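Local structure of peptide ABC transporter permease (Staphylococcus hominis, 6EXS) at residues A232-I235 and V236-V240; F12-P15 and R16-V20; T392-V396 and N397-L401; W437-T440 and N441-A444. The protein probably carries peptides into the cell as a POT-family transporter, among them thioalcohol-conjugated peptides that are precursors of human axillary malodour. One frame throughout, in Å; residues are numbered along the deposited sequence.

Interaction 1: residues A232-I235 and V236-V240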
loop_
_atom_site.group_PDB
_atom_site.type_symbol
_atom_site.label_atom_id
_atom_site.label_comp_id
_atom_site.label_asym_id
_atom_site.label_seq_id
_atom_site.Cartn_x
_atom_site.Cartn_y
_atom_site.Cartn_z
ATOM N N ALA A 232 14.961 21.715 -5.584
ATOM C CA ALA A 232 15.842 22.274 -6.618
ATOM C C ALA A 232 16.994 21.326 -6.991
ATOM O O ALA A 232 17.251 21.147 -8.182
ATOM C CB ALA A 232 16.382 23.628 -6.190
ATOM N N ILE A 233 17.661 20.705 -5.983
ATOM C CA ILE A 233 18.738 19.723 -6.186
ATOM C C ILE A 233 18.183 18.536 -6.993
ATOM O O ILE A 233 18.809 18.120 -7.970
ATOM C CB ILE A 233 19.388 19.288 -4.833
ATOM C CG1 ILE A 233 20.290 20.411 -4.264
ATOM C CG2 ILE A 233 20.170 17.959 -4.959
ATOM C CD1 ILE A 233 20.720 20.246 -2.787
ATOM N N VAL A 234 16.983 18.041 -6.608
ATOM C CA VAL A 234 16.263 16.935 -7.250
ATOM C C VAL A 234 15.937 17.248 -8.732
ATOM O O VAL A 234 16.179 16.390 -9.580
ATOM C CB VAL A 234 15.018 16.511 -6.420
ATOM C CG1 VAL A 234 14.090 15.586 -7.209
ATOM C CG2 VAL A 234 15.436 15.849 -5.110
ATOM N N ILE A 235 15.422 18.467 -9.042
ATOM C CA ILE A 235 15.097 18.887 -10.420
ATOM C C ILE A 235 16.388 19.072 -11.260
ATOM O O ILE A 235 16.406 18.686 -12.433
ATOM C CB ILE A 235 14.140 20.119 -10.496
ATOM C CG1 ILE A 235 12.863 19.913 -9.643
ATOM C CG2 ILE A 235 13.758 20.443 -11.956
ATOM C CD1 ILE A 235 12.011 21.175 -9.427
ATOM N N VAL A 236 17.463 19.631 -10.653
ATOM C CA VAL A 236 18.759 19.823 -11.314
ATOM C C VAL A 236 19.377 18.466 -11.701
ATOM O O VAL A 236 19.753 18.291 -12.863
ATOM C CB VAL A 236 19.717 20.736 -10.498
ATOM C CG1 VAL A 236 21.181 20.540 -10.897
ATOM C CG2 VAL A 236 19.319 22.203 -10.640
ATOM N N VAL A 237 19.432 17.503 -10.745
ATOM C CA VAL A 237 19.966 16.149 -10.960
ATOM C C VAL A 237 19.213 15.449 -12.099
ATOM O O VAL A 237 19.851 14.960 -13.032
ATOM C CB VAL A 237 20.014 15.312 -9.646
ATOM C CG1 VAL A 237 20.160 13.814 -9.921
ATOM C CG2 VAL A 237 21.133 15.797 -8.729
ATOM N N LEU A 238 17.865 15.467 -12.047
ATOM C CA LEU A 238 16.990 14.856 -13.050
ATOM C C LEU A 238 17.156 15.439 -14.456
ATOM O O LEU A 238 17.186 14.677 -15.423
ATOM C CB LEU A 238 15.518 14.896 -12.612
ATOM C CG LEU A 238 15.091 13.856 -11.570
ATOM C CD1 LEU A 238 13.826 14.287 -10.856
ATOM C CD2 LEU A 238 14.908 12.471 -12.196
ATOM N N LEU A 239 17.287 16.773 -14.569
ATOM C CA LEU A 239 17.454 17.440 -15.857
ATOM C C LEU A 239 18.845 17.236 -16.451
ATOM O O LEU A 239 18.942 16.920 -17.639
ATOM C CB LEU A 239 17.115 18.934 -15.768
ATOM C CG LEU A 239 15.634 19.301 -15.730
ATOM C CD1 LEU A 239 15.456 20.730 -15.271
ATOM C CD2 LEU A 239 14.970 19.107 -17.090
ATOM N N VAL A 240 19.915 17.417 -15.632
ATOM C CA VAL A 240 21.322 17.263 -16.043
ATOM C C VAL A 240 21.579 15.854 -16.606
ATOM O O VAL A 240 22.148 15.741 -17.688
ATOM C CB VAL A 240 22.320 17.675 -14.919
ATOM C CG1 VAL A 240 23.712 17.082 -15.129
ATOM C CG2 VAL A 240 22.397 19.194 -14.789
#
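The flat groups joining Ala232-Ile235 to Val236-Val240 are peptide units, since every side chain here is aliphatic. The carbonyls of Ala232, Ile233, Val234 and Ile235 receive the amides of Val236, Val237, Leu238 and Leu239, the i to i+4 bonds of a regular alpha helix. Val237 N to Ile233 O measures 2.9 Å and is the straightest of the four, at 168°. Beside them, in two pairs one turn apart, the side chains lie alongside each other, pointing the same way. Ile235 CG2 meets Leu239 CD1 at 3.7 Å, and Val234 CG1 meets Leu238 CD1 at 3.9 Å. By its place in the chain, helix 217-243 is probably the first of the two extra helices that bacterial POT transporters carry between their six-helix bundles. Leu239 has its CG beside its own backbone N (chi1 -77°), which lays the side chain back over the preceding turn and brings its CG to 3.4 Å from Ile235 O. Ile233 and Val237 approach more loosely, 4.5 Å between their CG2 atoms. Most of these residues lie on the surface, where apolar groups can face lipid; Leu238 touches a bound monoolein and packs on Leu251 and Ile252 of helix 249-273.

Interaction 2: residues F12-P15 and R16-V20. With OLC ((2R)-2,3-dihydroxypropyl (9Z)-octadec-9-enoate), chain L.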
loop_
_atom_site.group_PDB
_atom_site.type_symbol
_atom_site.label_atom_id
_atom_site.label_comp_id
_atom_site.label_asym_id
_atom_site.label_seq_id
_atom_site.Cartn_x
_atom_site.Cartn_y
_atom_site.Cartn_z
ATOM N N PHE A 12 -25.415 3.380 8.545
ATOM C CA PHE A 12 -25.389 2.119 9.312
ATOM C C PHE A 12 -25.053 2.313 10.809
ATOM O O PHE A 12 -24.223 1.572 11.354
ATOM C CB PHE A 12 -24.451 1.081 8.658
ATOM C CG PHE A 12 -24.846 0.655 7.270
ATOM C CD1 PHE A 12 -25.753 -0.377 7.076
ATOM C CD2 PHE A 12 -24.294 1.270 6.155
ATOM C CE1 PHE A 12 -26.120 -0.769 5.792
ATOM C CE2 PHE A 12 -24.664 0.878 4.870
ATOM C CZ PHE A 12 -25.563 -0.148 4.697
ATOM N N GLY A 13 -25.685 3.311 11.437
ATOM C CA GLY A 13 -25.469 3.656 12.839
ATOM C C GLY A 13 -24.215 4.475 13.125
ATOM O O GLY A 13 -23.858 4.659 14.291
ATOM N N HIS A 14 -23.537 4.973 12.069
ATOM C CA HIS A 14 -22.312 5.787 12.130
ATOM C C HIS A 14 -22.556 7.208 11.565
ATOM O O HIS A 14 -23.518 7.369 10.812
ATOM C CB HIS A 14 -21.168 5.084 11.359
ATOM C CG HIS A 14 -20.721 3.818 12.014
ATOM N ND1 HIS A 14 -19.682 3.808 12.921
ATOM C CD2 HIS A 14 -21.265 2.578 11.958
ATOM C CE1 HIS A 14 -19.586 2.559 13.344
ATOM N NE2 HIS A 14 -20.528 1.783 12.803
ATOM N N PRO A 15 -21.719 8.242 11.885
ATOM C CA PRO A 15 -21.945 9.589 11.310
ATOM C C PRO A 15 -22.111 9.569 9.793
ATOM O O PRO A 15 -21.377 8.834 9.128
ATOM C CB PRO A 15 -20.679 10.347 11.716
ATOM C CG PRO A 15 -20.257 9.700 12.998
ATOM C CD PRO A 15 -20.539 8.242 12.781
ATOM N N ARG A 16 -23.087 10.342 9.241
ATOM C CA ARG A 16 -23.404 10.376 7.789
ATOM C C ARG A 16 -22.190 10.625 6.890
ATOM O O ARG A 16 -22.153 10.147 5.749
ATOM C CB ARG A 16 -24.522 11.372 7.472
ATOM C CG ARG A 16 -25.438 10.892 6.355
ATOM C CD ARG A 16 -26.547 11.875 6.015
ATOM N NE ARG A 16 -27.358 12.198 7.186
ATOM C CZ ARG A 16 -28.403 11.487 7.597
ATOM N NH1 ARG A 16 -28.795 10.417 6.918
ATOM N NH2 ARG A 16 -29.068 11.847 8.687
ATOM N N GLY A 17 -21.205 11.337 7.441
ATOM C CA GLY A 17 -19.928 11.631 6.806
ATOM C C GLY A 17 -19.116 10.391 6.475
ATOM O O GLY A 17 -18.295 10.437 5.556
ATOM N N LEU A 18 -19.334 9.264 7.212
ATOM C CA LEU A 18 -18.666 7.988 6.917
ATOM C C LEU A 18 -19.180 7.469 5.557
ATOM O O LEU A 18 -18.390 6.938 4.781
ATOM C CB LEU A 18 -18.856 6.920 8.029
ATOM C CG LEU A 18 -18.138 5.565 7.785
ATOM C CD1 LEU A 18 -16.619 5.700 7.873
ATOM C CD2 LEU A 18 -18.603 4.504 8.740
ATOM N N GLY A 19 -20.473 7.679 5.279
ATOM C CA GLY A 19 -21.112 7.307 4.020
ATOM C C GLY A 19 -20.535 8.049 2.836
ATOM O O GLY A 19 -20.226 7.439 1.808
ATOM N N VAL A 20 -20.330 9.369 3.006
ATOM C CA VAL A 20 -19.741 10.242 1.993
ATOM C C VAL A 20 -18.327 9.762 1.686
ATOM O O VAL A 20 -18.028 9.523 0.522
ATOM C CB VAL A 20 -19.797 11.746 2.403
ATOM C CG1 VAL A 20 -19.123 12.644 1.362
ATOM C CG2 VAL A 20 -21.235 12.193 2.626
HETATM C C24 OLC L . -22.790 -2.335 7.968
HETATM C C5 OLC L . -22.706 -1.653 -0.363
HETATM C C4 OLC L . -22.718 -1.505 1.146
HETATM C C3 OLC L . -21.720 -0.482 1.659
HETATM C C2 OLC L . -21.812 -0.222 3.161
HETATM C C21 OLC L . -21.945 -2.926 5.680
HETATM C C1 OLC L . -21.286 -1.337 4.017
HETATM C C22 OLC L . -21.576 -2.540 7.091
HETATM O O19 OLC L . -20.205 -1.849 3.884
HETATM O O25 OLC L . -22.412 -2.156 9.325
HETATM O O23 OLC L . -20.751 -3.572 7.640
HETATM O O20 OLC L . -22.176 -1.693 4.956
#
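Leu18 folds back over the turn that brings the chain from strand 14-15 into helix 16-44, and its side chain can be followed outward from the backbone. CB rests 3.4 Å from Pro15 O, the same carbonyl that accepts the Leu18 amide. CG stands anti to the backbone N (chi1 -178°), and the next torsion (chi2 69°) swings the methyl CD2 across to His14. There CD2 meets His14 CB at 3.7 Å and the ring carbon His14 CG at 4.0 Å, obliquely to the ring; the two side chains lie alongside each other and point the same way. Both also pack on Ile153 of helix 147-174. The backbone bond beneath, Leu18 N to Pro15 O, is 2.8 Å long with an N-H...O angle of 160°, its donor standing above the carbonyl plane. Further back, the Phe12 ring belongs to a lipid contact: ester oxygen O20 of a monoolein lies over one face toward the rim, and Phe12 CE2 comes within 3.5 Å of the lipid's C2. The polar end of His14 is engaged elsewhere, ND1 being hydrogen-bonded to Tyr140 OH. Leu18 thus touches the histidine mainly through its carbon base, and a buried apolar contact coexists with a satisfied ring nitrogen whose bond probably restrains the rotation of the imidazole.

Interaction 3: residues T392-V396 and N397-L401. With OLC ((2R)-2,3-dihydroxypropyl (9Z)-octadec-9-enoate), chain B; OLC ((2R)-2,3-dihydroxypropyl (9Z)-octadec-9-enoate), chain H.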
loop_
_atom_site.group_PDB
_atom_site.type_symbol
_atom_site.label_atom_id
_atom_site.label_comp_id
_atom_site.label_asym_id
_atom_site.label_seq_id
_atom_site.Cartn_x
_atom_site.Cartn_y
_atom_site.Cartn_z
ATOM N N THR A 392 7.640 -28.047 -17.937
ATOM C CA THR A 392 6.224 -28.440 -18.039
ATOM C C THR A 392 5.271 -27.364 -17.473
ATOM O O THR A 392 5.416 -26.938 -16.321
ATOM C CB THR A 392 5.993 -29.818 -17.370
ATOM O OG1 THR A 392 7.034 -30.725 -17.743
ATOM C CG2 THR A 392 4.629 -30.419 -17.698
ATOM N N GLN A 393 4.295 -26.941 -18.295
ATOM C CA GLN A 393 3.266 -25.960 -17.932
ATOM C C GLN A 393 2.347 -26.605 -16.890
ATOM O O GLN A 393 1.900 -27.733 -17.083
ATOM C CB GLN A 393 2.493 -25.516 -19.187
ATOM C CG GLN A 393 1.255 -24.690 -18.922
ATOM C CD GLN A 393 0.654 -24.168 -20.194
ATOM O OE1 GLN A 393 1.032 -23.098 -20.672
ATOM N NE2 GLN A 393 -0.311 -24.898 -20.754
ATOM N N PHE A 394 2.137 -25.915 -15.763
ATOM C CA PHE A 394 1.320 -26.391 -14.642
ATOM C C PHE A 394 0.004 -25.634 -14.538
ATOM O O PHE A 394 -0.207 -24.652 -15.248
ATOM C CB PHE A 394 2.107 -26.323 -13.315
ATOM C CG PHE A 394 2.749 -24.997 -12.983
ATOM C CD1 PHE A 394 2.055 -24.030 -12.258
ATOM C CD2 PHE A 394 4.063 -24.730 -13.352
ATOM C CE1 PHE A 394 2.651 -22.802 -11.943
ATOM C CE2 PHE A 394 4.658 -23.498 -13.042
ATOM C CZ PHE A 394 3.945 -22.543 -12.340
ATOM N N SER A 395 -0.883 -26.086 -13.658
ATOM C CA SER A 395 -2.172 -25.449 -13.468
ATOM C C SER A 395 -2.027 -24.120 -12.697
ATOM O O SER A 395 -1.208 -24.021 -11.765
ATOM C CB SER A 395 -3.121 -26.409 -12.751
ATOM O OG SER A 395 -4.362 -25.809 -12.421
ATOM N N VAL A 396 -2.848 -23.099 -13.088
ATOM C CA VAL A 396 -2.931 -21.777 -12.441
ATOM C C VAL A 396 -3.427 -21.937 -10.980
ATOM O O VAL A 396 -3.215 -21.035 -10.170
ATOM C CB VAL A 396 -3.798 -20.775 -13.263
ATOM C CG1 VAL A 396 -5.296 -21.024 -13.085
ATOM C CG2 VAL A 396 -3.454 -19.333 -12.919
ATOM N N ASN A 397 -4.064 -23.102 -10.655
ATOM C CA ASN A 397 -4.573 -23.454 -9.321
ATOM C C ASN A 397 -3.448 -23.360 -8.288
ATOM O O ASN A 397 -3.696 -22.975 -7.141
ATOM C CB ASN A 397 -5.177 -24.871 -9.314
ATOM C CG ASN A 397 -6.451 -25.093 -10.111
ATOM O OD1 ASN A 397 -7.061 -24.185 -10.688
ATOM N ND2 ASN A 397 -6.894 -26.331 -10.147
ATOM N N TRP A 398 -2.205 -23.676 -8.721
ATOM C CA TRP A 398 -0.980 -23.589 -7.924
ATOM C C TRP A 398 -0.647 -22.133 -7.603
ATOM O O TRP A 398 -0.425 -21.814 -6.436
ATOM C CB TRP A 398 0.196 -24.272 -8.648
ATOM C CG TRP A 398 0.111 -25.773 -8.688
ATOM C CD1 TRP A 398 0.037 -26.557 -9.799
ATOM C CD2 TRP A 398 0.087 -26.668 -7.560
ATOM N NE1 TRP A 398 -0.022 -27.887 -9.438
ATOM C CE2 TRP A 398 0.018 -27.984 -8.071
ATOM C CE3 TRP A 398 0.134 -26.486 -6.163
ATOM C CZ2 TRP A 398 -0.006 -29.111 -7.239
ATOM C CZ3 TRP A 398 0.118 -27.604 -5.340
ATOM C CH2 TRP A 398 0.027 -28.898 -5.879
ATOM N N VAL A 399 -0.659 -21.244 -8.622
ATOM C CA VAL A 399 -0.382 -19.798 -8.495
ATOM C C VAL A 399 -1.434 -19.166 -7.582
ATOM O O VAL A 399 -1.081 -18.360 -6.725
ATOM C CB VAL A 399 -0.295 -19.076 -9.871
ATOM C CG1 VAL A 399 0.248 -17.655 -9.718
ATOM C CG2 VAL A 399 0.558 -19.866 -10.855
ATOM N N ILE A 400 -2.714 -19.584 -7.734
ATOM C CA ILE A 400 -3.841 -19.135 -6.917
ATOM C C ILE A 400 -3.654 -19.587 -5.448
ATOM O O ILE A 400 -3.885 -18.788 -4.541
ATOM C CB ILE A 400 -5.211 -19.544 -7.551
ATOM C CG1 ILE A 400 -5.432 -18.777 -8.891
ATOM C CG2 ILE A 400 -6.382 -19.299 -6.563
ATOM C CD1 ILE A 400 -6.490 -19.328 -9.812
ATOM N N LEU A 401 -3.186 -20.837 -5.227
ATOM C CA LEU A 401 -2.894 -21.385 -3.893
ATOM C C LEU A 401 -1.799 -20.559 -3.197
ATOM O O LEU A 401 -1.889 -20.334 -1.992
ATOM C CB LEU A 401 -2.521 -22.887 -3.964
ATOM C CG LEU A 401 -2.155 -23.632 -2.654
ATOM C CD1 LEU A 401 -3.191 -23.407 -1.519
ATOM C CD2 LEU A 401 -1.946 -25.104 -2.914
HETATM C C18 OLC B . -12.071 -13.626 -8.259
HETATM C C10 OLC B . -8.967 -21.557 -4.211
HETATM C C9 OLC B . -7.876 -22.316 -4.113
HETATM C C17 OLC B . -10.743 -13.973 -7.623
HETATM C C11 OLC B . -9.621 -21.003 -5.457
HETATM C C8 OLC B . -6.983 -22.808 -5.224
HETATM C C24 OLC B . -1.885 -31.971 -9.807
HETATM C C16 OLC B . -10.254 -15.378 -7.925
HETATM C C12 OLC B . -9.992 -19.517 -5.337
HETATM C C7 OLC B . -7.175 -24.283 -5.598
HETATM C C15 OLC B . -10.673 -16.441 -6.920
HETATM C C13 OLC B . -10.810 -18.976 -6.500
HETATM C C6 OLC B . -6.582 -25.311 -4.631
HETATM C C14 OLC B . -10.143 -17.832 -7.254
HETATM C C5 OLC B . -5.073 -25.556 -4.727
HETATM C C4 OLC B . -4.560 -26.321 -5.950
HETATM C C3 OLC B . -4.842 -27.818 -5.964
HETATM C C2 OLC B . -3.792 -28.633 -6.722
HETATM C C21 OLC B . -2.938 -29.684 -10.140
HETATM C C1 OLC B . -3.997 -28.748 -8.208
HETATM C C22 OLC B . -2.716 -31.075 -10.702
HETATM O O19 OLC B . -4.716 -28.041 -8.861
HETATM O O25 OLC B . -0.545 -31.508 -9.702
HETATM O O23 OLC B . -3.964 -31.701 -11.004
HETATM O O20 OLC B . -3.248 -29.734 -8.723
HETATM C C9 OLC H . -10.758 -25.658 0.518
HETATM C C8 OLC H . -9.963 -26.605 -0.332
HETATM C C24 OLC H . -6.545 -29.209 -11.995
HETATM C C7 OLC H . -10.303 -26.525 -1.817
HETATM C C6 OLC H . -9.417 -27.406 -2.687
HETATM C C5 OLC H . -9.760 -27.362 -4.169
HETATM C C4 OLC H . -8.848 -28.197 -5.056
HETATM C C3 OLC H . -9.316 -28.268 -6.501
HETATM C C2 OLC H . -8.387 -29.064 -7.409
HETATM C C21 OLC H . -8.607 -30.222 -10.926
HETATM C C1 OLC H . -9.040 -29.506 -8.686
HETATM C C22 OLC H . -7.463 -30.408 -11.902
HETATM O O19 OLC H . -10.231 -29.619 -8.843
HETATM O O25 OLC H . -5.602 -29.365 -13.048
HETATM O O23 OLC H . -6.719 -31.592 -11.623
HETATM O O20 OLC H . -8.124 -29.777 -9.634
#
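Ser395 and Asn397 meet at the start of helix 396-418, where the contact is tight. Ser395 is the N-cap: its OG, anti to the serine's own backbone N (chi1 175°), is turned back to the helix and accepts Asn397 N at 3.2 Å, with an N-H...O angle of 159°. Ser395 O takes Trp398 N, the donor standing well above the carbonyl plane, and Val396 O takes Ile400 N at 2.9 Å. Behind the cap, Phe394 leans on the first turn. Its CE1 presents the ring edge to Val399 CG2 at 3.8 Å, the two side chains crossing at about a right angle. The Phe394 and Trp398 rings touch obliquely, CD1 to CD1 at 4.1 Å. Val396 CG1 touches Ile400 CD1 at 3.9 Å, an apolar contact one turn on. The other side is lined by lipid rather than by the turn itself. Asn397 ND2 donates to the ester carbonyl O19 of one monoolein at 3.1 Å and also to Asn322 O, while a second monoolein passes close by. The chain of the first lipid lays C2 over one face of the Trp398 indole, toward its rim, and the glycerol hydroxyl O25 of the same lipid sits at the ring edge, in plane. Within the fold, Phe394 and Trp398 pack on helix 364-389, Asn397 and Ile400 lie against strand 320-323, and Phe394 and Val399 touch helix 309-316.

Interaction 4: residues W437-T440 and N441-A444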
loop_
_atom_site.group_PDB
_atom_site.type_symbol
_atom_site.label_atom_id
_atom_site.label_comp_id
_atom_site.label_asym_id
_atom_site.label_seq_id
_atom_site.Cartn_x
_atom_site.Cartn_y
_atom_site.Cartn_z
ATOM N N TRP A 437 4.715 1.674 11.238
ATOM C CA TRP A 437 3.913 0.551 10.710
ATOM C C TRP A 437 3.663 0.726 9.186
ATOM O O TRP A 437 3.641 -0.256 8.447
ATOM C CB TRP A 437 2.614 0.269 11.515
ATOM C CG TRP A 437 1.575 -0.503 10.739
ATOM C CD1 TRP A 437 0.426 -0.000 10.199
ATOM C CD2 TRP A 437 1.677 -1.863 10.268
ATOM N NE1 TRP A 437 -0.205 -0.963 9.439
ATOM C CE2 TRP A 437 0.544 -2.114 9.460
ATOM C CE3 TRP A 437 2.630 -2.888 10.427
ATOM C CZ2 TRP A 437 0.308 -3.361 8.864
ATOM C CZ3 TRP A 437 2.412 -4.113 9.807
ATOM C CH2 TRP A 437 1.258 -4.343 9.047
ATOM N N LEU A 438 3.542 1.979 8.725
ATOM C CA LEU A 438 3.381 2.330 7.315
ATOM C C LEU A 438 4.703 2.071 6.553
ATOM O O LEU A 438 4.678 1.653 5.391
ATOM C CB LEU A 438 2.979 3.805 7.223
ATOM C CG LEU A 438 2.256 4.284 5.968
ATOM C CD1 LEU A 438 0.975 3.485 5.696
ATOM C CD2 LEU A 438 1.877 5.710 6.127
ATOM N N LEU A 439 5.849 2.275 7.239
ATOM C CA LEU A 439 7.180 2.034 6.705
ATOM C C LEU A 439 7.507 0.548 6.545
ATOM O O LEU A 439 8.360 0.227 5.722
ATOM C CB LEU A 439 8.262 2.767 7.510
ATOM C CG LEU A 439 8.550 4.203 7.049
ATOM C CD1 LEU A 439 9.442 4.911 8.027
ATOM C CD2 LEU A 439 9.183 4.239 5.653
ATOM N N THR A 440 6.815 -0.369 7.272
ATOM C CA THR A 440 7.022 -1.814 7.077
ATOM C C THR A 440 6.666 -2.147 5.626
ATOM O O THR A 440 7.309 -3.007 5.036
ATOM C CB THR A 440 6.235 -2.695 8.078
ATOM O OG1 THR A 440 4.827 -2.602 7.855
ATOM C CG2 THR A 440 6.551 -2.388 9.524
ATOM N N ASN A 441 5.688 -1.409 5.036
ATOM C CA ASN A 441 5.258 -1.567 3.645
ATOM C C ASN A 441 6.095 -0.724 2.671
ATOM O O ASN A 441 6.552 -1.255 1.653
ATOM C CB ASN A 441 3.757 -1.318 3.475
ATOM C CG ASN A 441 3.248 -1.800 2.133
ATOM O OD1 ASN A 441 3.326 -1.100 1.114
ATOM N ND2 ASN A 441 2.772 -3.029 2.091
ATOM N N ALA A 442 6.322 0.569 2.993
ATOM C CA ALA A 442 7.142 1.487 2.189
ATOM C C ALA A 442 8.585 0.967 2.009
ATOM O O ALA A 442 9.104 1.001 0.896
ATOM C CB ALA A 442 7.153 2.869 2.819
ATOM N N SER A 443 9.204 0.447 3.090
ATOM C CA SER A 443 10.549 -0.138 3.062
ATOM C C SER A 443 10.586 -1.470 2.310
ATOM O O SER A 443 11.521 -1.678 1.539
ATOM C CB SER A 443 11.097 -0.322 4.470
ATOM O OG SER A 443 11.206 0.941 5.091
ATOM N N ALA A 444 9.585 -2.365 2.527
ATOM C CA ALA A 444 9.507 -3.658 1.829
ATOM C C ALA A 444 9.427 -3.455 0.315
ATOM O O ALA A 444 10.143 -4.127 -0.413
ATOM C CB ALA A 444 8.312 -4.457 2.315
#
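Trp437 opens a turn of helix 430-451 whose bonding to Asn441-Ala444 is irregular. Trp437 O lies 4.1 Å from Asn441 N, too far for the usual i to i+4 bond, and accepts the Thr440 hydroxyl, OG1 to O at 2.7 Å, besides a weak bond from Thr440 N. Thr440 sets this up by holding OG1 between its own backbone N and carbonyl carbon (chi1 67°); the same hydroxyl oxygen lies over one face of the Trp437 indole, offset toward the rim. Leu438 follows, and its O is gripped twice: Ala442 N donates in the carbonyl plane at 3.1 Å, whereas Asn441 N, displaced from its normal acceptor, comes from above the plane at 3.2 Å with a bent N-H...O angle of 137°. Leu439 restores the regular pattern, its O receiving Ser443 N at 2.8 Å. Its methyl CD2 rests against Ala442 CB at 3.7 Å, next to the Ser443 hydroxyl, which bonds to Gly260 O. At the end of the segment Thr440 O holds Ala444 N only weakly, at 3.4 Å, with Ala444 CB 3.2 Å from the same oxygen. Asn441 carries its amide away from the turn, ND2 bonding to Glu303. Among its neighbours the turn is enclosed on several sides: Thr440, Asn441 and Ser443 pack on helix 279-302, Leu439 and Ser443 on helix 249-273, Leu438, Asn441 and Ala442 on Tyr71 of helix 56-72, and Trp437 on helix 396-418 and on Trp299 of helix 279-302.

In the fold
The four contacts are separate turns, none touching another. Interaction 4 is the central one, its centre about 9 Å from that of the chain and about 27, 30 and 30 Å from those of interactions 1, 2 and 3. It is also close to the bound conjugated peptide, the Asn441 side chain being about 7 Å away. Interactions 1, 2 and 3 are peripheral, 25 to 28 Å from the chain centre, with about 45 Å between the centres of 1 and 2. Of these, 3 comes near the ligand, the Ile400 side chain about 9 Å away: helix 396-418 continues to pocket residues Tyr403 and Cys406, and Val396 and Val399 touch pocket residue Phe335. Helix 249-273 packs against both 1 and 4.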